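Local coordinates for protein peptidase M42 (Thaumarchaeota archaeon SCGC AB-539-E09, PDB 5DS0) that probably removes amino acids from the N-termini of peptides, as a dodecameric TET aminopeptidase of the M42 family carrying two cobalt ions per subunit, at residues Leu9-Leu13 against Ile29-Tyr33; Ile183-Val187 against Thr336-Ile340. All coordinates share one frame; numbering follows the deposited sequence.

Interaction 1 (Leu9-Leu13 against Ile29-Tyr33); sequences LMKTL and ICKEY
The ring of Tyr33 receives Leu9 on one face: methyl CD2 stands over the middle of the ring, 3.5 Å from its centroid and 4° off the normal, a CH-pi contact with all six ring carbons at similar range. Its hydroxyl has a partner elsewhere, the OH being hydrogen-bonded to Glu190 of helix 179-197. This is the antiparallel pairing of the first two helices of an M42 peptidase domain, an N-terminal hairpin whose short axes run at 162° with a closest approach of 11.2 Å. So wide a spacing is bridged by side chains alone. Leu9 extends its CG anti to the backbone N (chi1 174°), which carries both methyls across: while CD2 covers the ring, CD1 meets CG2 of Ile29 at 4.0 Å. Further along, Ile29 turns its two branches on Thr12, whose methyl, rather than its hydroxyl, faces the partner helix; OG1 is hydrogen-bonded back to the carbonyl of Glu8 within its own helix. Ile29 also touches Ala16, in the loop following helix 2-15. The closest approach of Thr12 to Ile29 is CG2 to CD1, 3.7 Å, whereas Leu13 rests its CD2 against Cys30 SG at 4.0 Å.

Interaction 2 (Ile183-Val187 against Thr336-Ile340); sequences IGAFV and TENAI
Val187 and Ile340 lie alongside one another, their side chains pointing opposite ways, where helices 179-197 and 333-349 of the M42 peptidase domain meet in a buried contact; the CA atoms of Val187 and Ile340, the closest pair between the two segments, are 5.4 Å apart. The short axes of 183-187 and 336-340 approach to 10.0 Å and cross at -45°, and the contact illustrates how a small, branched bump can serve several neighbours at once. Val187 supplies that bump. Its CG1, anti to the backbone N (chi1 169°), lies against CG1 of Ile340 at 3.8 Å and reaches the backbone of the opposing helix at Ala339. The other methyl, CG2, fills the shallow hollow between Thr336 and Ala339, with the CB of Ala339 4.3 Å away; the shortness of the alanine leaves the valine room to enter. An alanine in place of Val187 would remove both methyls and would probably open a gap between Thr336, Ala339 and Ile340.

Thr336 provides the answering bump. Its CG2 enters a hollow walled by Ile183, Phe186 and Val187, coming 3.9 Å from CD1 of Ile183, which it meets tip to tip. The same methyl approaches CE2 of Phe186 obliquely at 4.0 Å, and CD1 of Ile340 comes to that ring carbon at 4.2 Å. No hydrogen bond crosses the interface: the threonine hydroxyl is hydrogen-bonded to the carbonyl of Ser332, four residues earlier at the end of strand 329-332, leaving its methyl to the apolar partners.

That strand lies beside this end of the contact, where Leu331 touches both Ile183 and Thr336. Further along, the Glu337-Arg194 salt bridge links helices 333-349 and 179-197 again, and on another flank Phe186 and Ile183 pack against helix 2-15.

In the fold
Helix 179-197 joins the two contacts into one layer: it meets helix 333-349 in interaction 2 and receives helix 2-15 of interaction 1. The centres lie 13 Å apart, yet their side chains touch directly. The CE methyl of Met10, a selenomethionine here, packs on CE2 of Phe186 at 3.4 Å and on CD1 of Ile183 at 3.8 Å, while Leu9 CD2 is 3.9 Å from Phe186 CD1. Helix 179-197 also carries Asp180, a ligand of both cobalt ions. The side chain of Ile183 is about 9 Å from a cobalt ion and that of Leu13 about 14 Å, placing interaction 2 nearer the metal centre.

Interaction 1 (Leu9-Leu13 against Ile29-Tyr33)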
loop_
_atom_site.group_PDB
_atom_site.type_symbol
_atom_site.label_atom_id
_atom_site.label_comp_id
_atom_site.label_asym_id
_atom_site.label_seq_id
_atom_site.Cartn_x
_atom_site.Cartn_y
_atom_site.Cartn_z
ATOM N N LEU C 9 20.750 25.437 -45.346
ATOM C CA LEU C 9 19.855 24.308 -45.491
ATOM C C LEU C 9 19.552 23.682 -44.142
ATOM O O LEU C 9 18.396 23.512 -43.784
ATOM C CB LEU C 9 20.449 23.254 -46.407
ATOM C CG LEU C 9 19.653 21.952 -46.507
ATOM C CD1 LEU C 9 18.317 22.212 -47.162
ATOM C CD2 LEU C 9 20.409 20.886 -47.273
HETATM N N MSE C 10 20.595 23.389 -43.374
HETATM C CA MSE C 10 20.420 22.818 -42.038
HETATM C C MSE C 10 19.463 23.659 -41.250
HETATM O O MSE C 10 18.486 23.158 -40.747
HETATM C CB MSE C 10 21.744 22.633 -41.293
HETATM C CG MSE C 10 21.553 21.587 -40.207
HETATM SE SE MSE C 10 23.159 21.355 -39.066
HETATM C CE MSE C 10 24.183 20.317 -40.389
ATOM N N LYS C 11 19.734 24.951 -41.137
ATOM C CA LYS C 11 18.873 25.863 -40.380
ATOM C C LYS C 11 17.425 25.792 -40.851
ATOM O O LYS C 11 16.503 25.682 -40.062
ATOM C CB LYS C 11 19.401 27.301 -40.505
ATOM C CG LYS C 11 18.631 28.349 -39.730
ATOM C CD LYS C 11 19.350 29.681 -39.811
ATOM C CE LYS C 11 19.033 30.595 -38.637
ATOM N NZ LYS C 11 17.687 31.205 -38.812
ATOM N N THR C 12 17.241 25.861 -42.151
ATOM C CA THR C 12 15.917 25.905 -42.723
ATOM C C THR C 12 15.134 24.631 -42.462
ATOM O O THR C 12 13.937 24.686 -42.167
ATOM C CB THR C 12 16.024 26.175 -44.225
ATOM O OG1 THR C 12 16.638 27.448 -44.391
ATOM C CG2 THR C 12 14.667 26.210 -44.887
ATOM N N LEU C 13 15.808 23.496 -42.585
ATOM C CA LEU C 13 15.216 22.200 -42.257
ATOM C C LEU C 13 14.767 22.091 -40.806
ATOM O O LEU C 13 13.621 21.763 -40.534
ATOM C CB LEU C 13 16.216 21.067 -42.507
ATOM C CG LEU C 13 16.506 20.677 -43.952
ATOM C CD1 LEU C 13 17.664 19.692 -43.976
ATOM C CD2 LEU C 13 15.278 20.080 -44.596
ATOM N N ILE C 29 11.407 22.092 -49.375
ATOM C CA ILE C 29 12.747 22.624 -49.134
ATOM C C ILE C 29 13.814 21.689 -49.675
ATOM O O ILE C 29 14.826 22.136 -50.226
ATOM C CB ILE C 29 12.981 22.856 -47.624
ATOM C CG1 ILE C 29 12.195 24.089 -47.164
ATOM C CG2 ILE C 29 14.455 23.037 -47.314
ATOM C CD1 ILE C 29 11.767 24.032 -45.720
ATOM N N CYS C 30 13.576 20.392 -49.509
ATOM C CA CYS C 30 14.475 19.367 -50.014
ATOM C C CYS C 30 14.503 19.364 -51.536
ATOM O O CYS C 30 15.571 19.308 -52.124
ATOM C CB CYS C 30 14.071 17.983 -49.486
ATOM S SG CYS C 30 14.294 17.771 -47.701
ATOM N N LYS C 31 13.339 19.425 -52.170
ATOM C CA LYS C 31 13.282 19.444 -53.636
ATOM C C LYS C 31 14.025 20.621 -54.207
ATOM O O LYS C 31 14.729 20.482 -55.200
ATOM C CB LYS C 31 11.843 19.492 -54.144
ATOM C CG LYS C 31 11.132 18.164 -54.029
ATOM C CD LYS C 31 9.763 18.204 -54.702
ATOM C CE LYS C 31 8.676 18.436 -53.673
ATOM N NZ LYS C 31 7.345 18.679 -54.283
ATOM N N GLU C 32 13.855 21.782 -53.585
ATOM C CA GLU C 32 14.476 22.999 -54.081
ATOM C C GLU C 32 16.006 22.928 -53.993
ATOM O O GLU C 32 16.702 23.251 -54.956
ATOM C CB GLU C 32 13.965 24.217 -53.329
ATOM C CG GLU C 32 14.342 25.517 -54.016
ATOM C CD GLU C 32 13.775 26.743 -53.324
ATOM O OE1 GLU C 32 13.240 26.606 -52.195
ATOM O OE2 GLU C 32 13.851 27.845 -53.915
ATOM N N TYR C 33 16.524 22.494 -52.851
ATOM C CA TYR C 33 17.954 22.365 -52.679
ATOM C C TYR C 33 18.560 21.383 -53.670
ATOM O O TYR C 33 19.694 21.577 -54.120
ATOM C CB TYR C 33 18.254 21.881 -51.278
ATOM C CG TYR C 33 19.715 21.854 -50.922
ATOM C CD1 TYR C 33 20.339 22.983 -50.440
ATOM C CD2 TYR C 33 20.455 20.686 -51.026
ATOM C CE1 TYR C 33 21.663 22.962 -50.091
ATOM C CE2 TYR C 33 21.791 20.647 -50.670
ATOM C CZ TYR C 33 22.389 21.790 -50.205
ATOM O OH TYR C 33 23.712 21.773 -49.833
#

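Interaction 2 (Ile183-Val187 against Thr336-Ile340)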
loop_
_atom_site.group_PDB
_atom_site.type_symbol
_atom_site.label_atom_id
_atom_site.label_comp_id
_atom_site.label_asym_id
_atom_site.label_seq_id
_atom_site.Cartn_x
_atom_site.Cartn_y
_atom_site.Cartn_z
ATOM N N ILE C 183 18.442 15.578 -39.894
ATOM C CA ILE C 183 19.882 15.485 -40.000
ATOM C C ILE C 183 20.260 14.299 -40.882
ATOM O O ILE C 183 21.225 14.381 -41.637
ATOM C CB ILE C 183 20.589 15.399 -38.630
ATOM C CG1 ILE C 183 22.068 15.741 -38.771
ATOM C CG2 ILE C 183 20.463 14.016 -38.028
ATOM C CD1 ILE C 183 22.341 17.185 -39.183
ATOM N N GLY C 184 19.496 13.212 -40.813
ATOM C CA GLY C 184 19.705 12.076 -41.715
ATOM C C GLY C 184 19.402 12.433 -43.165
ATOM O O GLY C 184 20.138 12.049 -44.075
ATOM N N ALA C 185 18.330 13.186 -43.377
ATOM C CA ALA C 185 17.995 13.691 -44.701
ATOM C C ALA C 185 19.076 14.641 -45.182
ATOM O O ALA C 185 19.458 14.622 -46.343
ATOM C CB ALA C 185 16.670 14.412 -44.660
ATOM N N PHE C 186 19.587 15.462 -44.270
ATOM C CA PHE C 186 20.667 16.382 -44.585
ATOM C C PHE C 186 21.896 15.643 -45.086
ATOM O O PHE C 186 22.506 16.050 -46.064
ATOM C CB PHE C 186 21.026 17.209 -43.350
ATOM C CG PHE C 186 22.203 18.123 -43.548
ATOM C CD1 PHE C 186 22.027 19.394 -44.066
ATOM C CD2 PHE C 186 23.474 17.718 -43.174
ATOM C CE1 PHE C 186 23.100 20.240 -44.229
ATOM C CE2 PHE C 186 24.555 18.559 -43.326
ATOM C CZ PHE C 186 24.368 19.822 -43.855
ATOM N N VAL C 187 22.254 14.559 -44.407
ATOM C CA VAL C 187 23.410 13.766 -44.788
ATOM C C VAL C 187 23.263 13.181 -46.181
ATOM O O VAL C 187 24.169 13.290 -46.992
ATOM C CB VAL C 187 23.633 12.618 -43.803
ATOM C CG1 VAL C 187 24.657 11.624 -44.340
ATOM C CG2 VAL C 187 24.116 13.166 -42.474
ATOM N N THR C 336 28.395 14.616 -37.998
ATOM C CA THR C 336 27.600 14.760 -39.212
ATOM C C THR C 336 28.491 14.708 -40.453
ATOM O O THR C 336 28.219 13.979 -41.404
ATOM C CB THR C 336 26.836 16.101 -39.193
ATOM O OG1 THR C 336 26.057 16.159 -38.008
ATOM C CG2 THR C 336 25.920 16.253 -40.390
ATOM N N GLU C 337 29.558 15.496 -40.436
ATOM C CA GLU C 337 30.496 15.509 -41.536
ATOM C C GLU C 337 31.027 14.103 -41.813
ATOM O O GLU C 337 31.112 13.671 -42.964
ATOM C CB GLU C 337 31.637 16.484 -41.225
ATOM C CG GLU C 337 32.739 16.542 -42.272
ATOM C CD GLU C 337 32.232 16.860 -43.675
ATOM O OE1 GLU C 337 31.120 17.451 -43.800
ATOM O OE2 GLU C 337 32.958 16.552 -44.656
ATOM N N ASN C 338 31.415 13.407 -40.753
ATOM C CA ASN C 338 31.945 12.061 -40.888
ATOM C C ASN C 338 30.918 11.076 -41.406
ATOM O O ASN C 338 31.273 10.123 -42.097
ATOM C CB ASN C 338 32.520 11.567 -39.560
ATOM C CG ASN C 338 33.943 12.023 -39.337
ATOM O OD1 ASN C 338 34.710 12.195 -40.284
ATOM N ND2 ASN C 338 34.318 12.179 -38.083
ATOM N N ALA C 339 29.658 11.274 -41.051
ATOM C CA ALA C 339 28.605 10.422 -41.591
ATOM C C ALA C 339 28.489 10.622 -43.086
ATOM O O ALA C 339 28.310 9.670 -43.835
ATOM C CB ALA C 339 27.280 10.724 -40.917
ATOM N N ILE C 340 28.619 11.871 -43.525
ATOM C CA ILE C 340 28.595 12.169 -44.952
ATOM C C ILE C 340 29.784 11.496 -45.645
ATOM O O ILE C 340 29.613 10.818 -46.658
ATOM C CB ILE C 340 28.606 13.677 -45.243
ATOM C CG1 ILE C 340 27.308 14.318 -44.778
ATOM C CG2 ILE C 340 28.786 13.897 -46.736
ATOM C CD1 ILE C 340 27.391 15.825 -44.717
#